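Local coordinates for protein alkyl hydroperoxide reductase/ Thiol specific antioxidant/ Mal allergen (Burkholderia ambifaria, PDB 5ENU) that probably reduces hydrogen peroxide and organic hydroperoxides through a reactive cysteine thiol, as a peroxiredoxin of the AhpC/TSA family, at residues E72-H84 / F95-A107. Residues are numbered along the deposited sequence; the frame is centred on the assembly and turned at random.
Sequences EIIGVSRDSLRSH and FPLISDADEALCA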
loop_
_atom_site.group_PDB
_atom_site.type_symbol
_atom_site.label_atom_id
_atom_site.label_comp_id
_atom_site.label_asym_id
_atom_site.label_seq_id
_atom_site.Cartn_x
_atom_site.Cartn_y
_atom_site.Cartn_z
ATOM N N GLU A 72 10.633 -3.130 -2.772
ATOM C CA GLU A 72 9.486 -3.935 -3.162
ATOM C C GLU A 72 8.239 -3.054 -3.116
ATOM O O GLU A 72 8.183 -2.074 -2.371
ATOM C CB GLU A 72 9.322 -5.135 -2.208
ATOM C CG GLU A 72 8.102 -6.077 -2.479
ATOM C CD GLU A 72 8.085 -6.749 -3.869
ATOM O OE1 GLU A 72 8.166 -7.996 -3.918
ATOM O OE2 GLU A 72 7.959 -6.053 -4.906
ATOM N N ILE A 73 7.251 -3.398 -3.941
ATOM C CA ILE A 73 5.938 -2.760 -3.956
ATOM C C ILE A 73 4.930 -3.762 -3.408
ATOM O O ILE A 73 4.964 -4.943 -3.774
ATOM C CB ILE A 73 5.537 -2.366 -5.397
ATOM C CG1 ILE A 73 6.633 -1.543 -6.103
ATOM C CG2 ILE A 73 4.206 -1.638 -5.418
ATOM C CD1 ILE A 73 6.921 -0.216 -5.442
ATOM N N ILE A 74 4.029 -3.294 -2.544
ATOM C CA ILE A 74 2.867 -4.070 -2.123
ATOM C C ILE A 74 1.651 -3.143 -2.141
ATOM O O ILE A 74 1.662 -2.091 -1.492
ATOM C CB ILE A 74 3.038 -4.721 -0.737
ATOM C CG1 ILE A 74 4.247 -5.659 -0.695
ATOM C CG2 ILE A 74 1.746 -5.465 -0.326
ATOM C CD1 ILE A 74 4.524 -6.240 0.686
ATOM N N GLY A 75 0.602 -3.529 -2.888
ATOM C CA GLY A 75 -0.658 -2.804 -2.866
ATOM C C GLY A 75 -1.590 -3.367 -1.803
ATOM O O GLY A 75 -1.538 -4.549 -1.484
ATOM N N VAL A 76 -2.401 -2.489 -1.191
ATOM C CA VAL A 76 -3.339 -2.882 -0.136
ATOM C C VAL A 76 -4.709 -2.298 -0.443
ATOM O O VAL A 76 -4.837 -1.085 -0.639
ATOM C CB VAL A 76 -2.908 -2.379 1.258
ATOM C CG1 VAL A 76 -3.819 -2.992 2.326
ATOM C CG2 VAL A 76 -1.437 -2.698 1.525
ATOM N N SER A 77 -5.738 -3.148 -0.447
ATOM C CA SER A 77 -7.115 -2.692 -0.334
ATOM C C SER A 77 -7.859 -3.697 0.530
ATOM O O SER A 77 -7.311 -4.741 0.907
ATOM C CB SER A 77 -7.811 -2.529 -1.690
ATOM O OG SER A 77 -8.259 -3.789 -2.178
ATOM N N ARG A 78 -9.126 -3.402 0.819
ATOM C CA ARG A 78 -9.926 -4.313 1.639
ATOM C C ARG A 78 -10.623 -5.397 0.816
ATOM O O ARG A 78 -11.341 -6.226 1.396
ATOM C CB ARG A 78 -10.938 -3.522 2.487
ATOM C CG ARG A 78 -10.280 -2.490 3.415
ATOM C CD ARG A 78 -11.285 -1.504 3.993
ATOM N NE ARG A 78 -11.927 -0.700 2.948
ATOM C CZ ARG A 78 -12.993 0.058 3.156
ATOM N NH1 ARG A 78 -13.523 0.141 4.374
ATOM N NH2 ARG A 78 -13.501 0.756 2.153
ATOM N N ASP A 79 -10.426 -5.416 -0.505
ATOM C CA ASP A 79 -11.038 -6.435 -1.357
ATOM C C ASP A 79 -10.562 -7.834 -0.968
ATOM O O ASP A 79 -9.497 -8.013 -0.373
ATOM C CB ASP A 79 -10.715 -6.166 -2.836
ATOM C CG ASP A 79 -11.323 -4.876 -3.323
ATOM O OD1 ASP A 79 -12.557 -4.863 -3.512
ATOM O OD2 ASP A 79 -10.598 -3.866 -3.455
ATOM N N SER A 80 -11.366 -8.833 -1.340
ATOM C CA SER A 80 -11.064 -10.238 -1.090
ATOM C C SER A 80 -9.810 -10.702 -1.845
ATOM O O SER A 80 -9.370 -10.103 -2.837
ATOM C CB SER A 80 -12.239 -11.109 -1.539
ATOM O OG SER A 80 -12.355 -11.073 -2.941
ATOM N N LEU A 81 -9.246 -11.821 -1.378
ATOM C CA LEU A 81 -8.159 -12.462 -2.120
ATOM C C LEU A 81 -8.602 -12.859 -3.521
ATOM O O LEU A 81 -7.829 -12.725 -4.478
ATOM C CB LEU A 81 -7.658 -13.691 -1.356
ATOM C CG LEU A 81 -6.793 -13.346 -0.137
ATOM C CD1 LEU A 81 -6.517 -14.628 0.673
ATOM C CD2 LEU A 81 -5.479 -12.674 -0.568
ATOM N N ARG A 82 -9.839 -13.348 -3.667
ATOM C CA ARG A 82 -10.340 -13.693 -4.997
ATOM C C ARG A 82 -10.325 -12.472 -5.919
ATOM O O ARG A 82 -9.871 -12.541 -7.074
ATOM C CB ARG A 82 -11.763 -14.254 -4.891
ATOM C CG ARG A 82 -12.458 -14.504 -6.248
ATOM C CD ARG A 82 -13.859 -15.088 -6.048
ATOM N NE ARG A 82 -14.821 -14.080 -5.591
ATOM C CZ ARG A 82 -16.031 -14.363 -5.095
ATOM N NH1 ARG A 82 -16.421 -15.631 -4.968
ATOM N NH2 ARG A 82 -16.853 -13.384 -4.713
ATOM N N SER A 83 -10.829 -11.342 -5.426
ATOM C CA SER A 83 -10.799 -10.130 -6.228
ATOM C C SER A 83 -9.364 -9.762 -6.570
ATOM O O SER A 83 -9.061 -9.406 -7.717
ATOM C CB SER A 83 -11.457 -8.999 -5.443
ATOM O OG SER A 83 -11.429 -7.773 -6.153
ATOM N N HIS A 84 -8.466 -9.833 -5.584
ATOM C CA HIS A 84 -7.067 -9.496 -5.826
ATOM C C HIS A 84 -6.438 -10.417 -6.869
ATOM O O HIS A 84 -5.669 -9.955 -7.722
ATOM C CB HIS A 84 -6.271 -9.594 -4.532
ATOM C CG HIS A 84 -6.385 -8.407 -3.636
ATOM N ND1 HIS A 84 -7.144 -7.295 -3.936
ATOM C CD2 HIS A 84 -5.781 -8.146 -2.456
ATOM C CE1 HIS A 84 -6.991 -6.395 -2.979
ATOM N NE2 HIS A 84 -6.185 -6.897 -2.058
ATOM N N PHE A 95 3.877 -7.729 -8.558
ATOM C CA PHE A 95 4.070 -7.526 -7.136
ATOM C C PHE A 95 2.799 -7.962 -6.429
ATOM O O PHE A 95 1.749 -8.116 -7.067
ATOM C CB PHE A 95 4.426 -6.058 -6.831
ATOM C CG PHE A 95 3.434 -5.058 -7.366
ATOM C CD1 PHE A 95 2.231 -4.819 -6.701
ATOM C CD2 PHE A 95 3.718 -4.330 -8.526
ATOM C CE1 PHE A 95 1.316 -3.886 -7.192
ATOM C CE2 PHE A 95 2.801 -3.395 -9.009
ATOM C CZ PHE A 95 1.610 -3.180 -8.344
ATOM N N PRO A 96 2.863 -8.190 -5.114
ATOM C CA PRO A 96 1.709 -8.745 -4.390
ATOM C C PRO A 96 0.673 -7.693 -4.021
ATOM O O PRO A 96 0.960 -6.502 -3.931
ATOM C CB PRO A 96 2.322 -9.316 -3.099
ATOM C CG PRO A 96 3.809 -9.164 -3.229
ATOM C CD PRO A 96 4.086 -8.158 -4.291
ATOM N N LEU A 97 -0.546 -8.177 -3.768
ATOM C CA LEU A 97 -1.631 -7.373 -3.211
ATOM C C LEU A 97 -2.079 -8.007 -1.896
ATOM O O LEU A 97 -2.455 -9.185 -1.873
ATOM C CB LEU A 97 -2.826 -7.313 -4.173
ATOM C CG LEU A 97 -2.543 -6.717 -5.554
ATOM C CD1 LEU A 97 -3.803 -6.843 -6.420
ATOM C CD2 LEU A 97 -2.075 -5.245 -5.465
ATOM N N ILE A 98 -2.072 -7.216 -0.817
ATOM C CA ILE A 98 -2.576 -7.664 0.487
ATOM C C ILE A 98 -4.089 -7.476 0.535
ATOM O O ILE A 98 -4.601 -6.407 0.163
ATOM C CB ILE A 98 -1.891 -6.886 1.628
ATOM C CG1 ILE A 98 -0.476 -7.439 1.866
ATOM C CG2 ILE A 98 -2.729 -6.955 2.897
ATOM C CD1 ILE A 98 0.384 -6.600 2.835
ATOM N N SER A 99 -4.799 -8.503 1.001
ATOM C CA SER A 99 -6.236 -8.408 1.269
ATOM C C SER A 99 -6.429 -7.984 2.722
ATOM O O SER A 99 -6.265 -8.787 3.643
ATOM C CB SER A 99 -6.936 -9.738 1.004
ATOM O OG SER A 99 -8.291 -9.625 1.403
ATOM N N ASP A 100 -6.763 -6.721 2.928
ATOM C CA ASP A 100 -6.978 -6.182 4.270
ATOM C C ASP A 100 -8.465 -6.151 4.592
ATOM O O ASP A 100 -9.008 -5.169 5.088
ATOM C CB ASP A 100 -6.358 -4.793 4.365
ATOM C CG ASP A 100 -6.173 -4.331 5.797
ATOM O OD1 ASP A 100 -5.682 -5.111 6.636
ATOM O OD2 ASP A 100 -6.516 -3.172 6.088
ATOM N N ALA A 101 -9.143 -7.269 4.319
ATOM C CA ALA A 101 -10.592 -7.353 4.531
ATOM C C ALA A 101 -11.000 -7.028 5.965
ATOM O O ALA A 101 -12.117 -6.531 6.189
ATOM C CB ALA A 101 -11.115 -8.741 4.137
ATOM N N ASP A 102 -10.146 -7.339 6.949
ATOM C CA ASP A 102 -10.476 -7.089 8.351
ATOM C C ASP A 102 -9.972 -5.740 8.863
ATOM O O ASP A 102 -10.080 -5.474 10.070
ATOM C CB ASP A 102 -10.014 -8.241 9.256
ATOM C CG ASP A 102 -8.511 -8.429 9.258
ATOM O OD1 ASP A 102 -7.760 -7.488 8.906
ATOM O OD2 ASP A 102 -8.083 -9.526 9.648
ATOM N N GLU A 103 -9.393 -4.917 7.982
ATOM C CA GLU A 103 -8.984 -3.530 8.233
ATOM C C GLU A 103 -7.814 -3.386 9.199
ATOM O O GLU A 103 -7.551 -2.271 9.661
ATOM C CB GLU A 103 -10.140 -2.615 8.655
ATOM C CG GLU A 103 -10.949 -2.152 7.481
ATOM C CD GLU A 103 -12.015 -1.111 7.825
ATOM O OE1 GLU A 103 -12.006 -0.544 8.939
ATOM O OE2 GLU A 103 -12.873 -0.866 6.950
ATOM N N ALA A 104 -7.097 -4.466 9.523
ATOM C CA ALA A 104 -5.950 -4.338 10.426
ATOM C C ALA A 104 -4.930 -3.317 9.913
ATOM O O ALA A 104 -4.468 -2.443 10.665
ATOM C CB ALA A 104 -5.285 -5.696 10.655
ATOM N N LEU A 105 -4.542 -3.410 8.635
ATOM C CA LEU A 105 -3.539 -2.472 8.132
ATOM C C LEU A 105 -4.128 -1.084 7.923
ATOM O O LEU A 105 -3.450 -0.081 8.147
ATOM C CB LEU A 105 -2.911 -2.975 6.834
ATOM C CG LEU A 105 -1.766 -3.988 6.919
ATOM C CD1 LEU A 105 -2.243 -5.323 7.494
ATOM C CD2 LEU A 105 -1.141 -4.172 5.542
ATOM N N CYS A 106 -5.390 -1.005 7.482
ATOM C CA CYS A 106 -5.997 0.315 7.291
ATOM C C CYS A 106 -6.072 1.072 8.604
ATOM O O CYS A 106 -5.876 2.298 8.644
ATOM C CB CYS A 106 -7.388 0.178 6.681
ATOM S SG CYS A 106 -7.458 -0.306 4.952
ATOM N N ALA A 107 -6.332 0.345 9.696
ATOM C CA ALA A 107 -6.355 0.952 11.019
ATOM C C ALA A 107 -4.951 1.364 11.445
ATOM O O ALA A 107 -4.745 2.476 11.945
ATOM C CB ALA A 107 -6.945 -0.041 12.010
#
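Arg78 reaches across to the turn and helix start at 100-107. Its CB and CG lie against the backbone O of Asp100, 3.4 Å from CG, and CG also touches SG of Cys106. CD then packs on CG of Glu103. A bend at chi3 (-63°) turns the guanidinium toward the Glu103 carboxylate, and NH1 makes a salt bridge to OE2 at 2.8 Å; OE2 lies in the guanidinium plane, while NH1 meets it on the anti side, well out of the carboxylate plane. The flat groups are 34° apart; Arg123 joins both, its O hydrogen-bonded to Arg78 NH2 and its NE in a salt bridge with Glu103 OE1.

On the strand side of Arg78, strands 71-77 and 97-99 pair in parallel: Ile98 N bonds to Gly75 O at 2.8 Å and, at the ends, Gly75 N to Pro96 O and Asp100 N to Ser77 O. His84 sends NE2 to Ile98 O (2.8 Å), which lies in the ring plane although the donor stands well above the carbonyl plane. Leu97 CB makes a CH-pi contact over one imidazole face, offset toward its rim, and ND1 is hydrogen-bonded to Asp47 OD2, so both ring nitrogens are held. Ser99 OG donates to Asp79 O at 2.7 Å. At the far end, Ile73 CG2 sits over the centre of the Phe95 ring, 3.9 Å from its centroid, a CH-pi contact. Strand 71-77, helix 81-91 and strand 97-99 form a parallel beta-alpha-beta unit, as in the thioredoxin-like fold of peroxiredoxins.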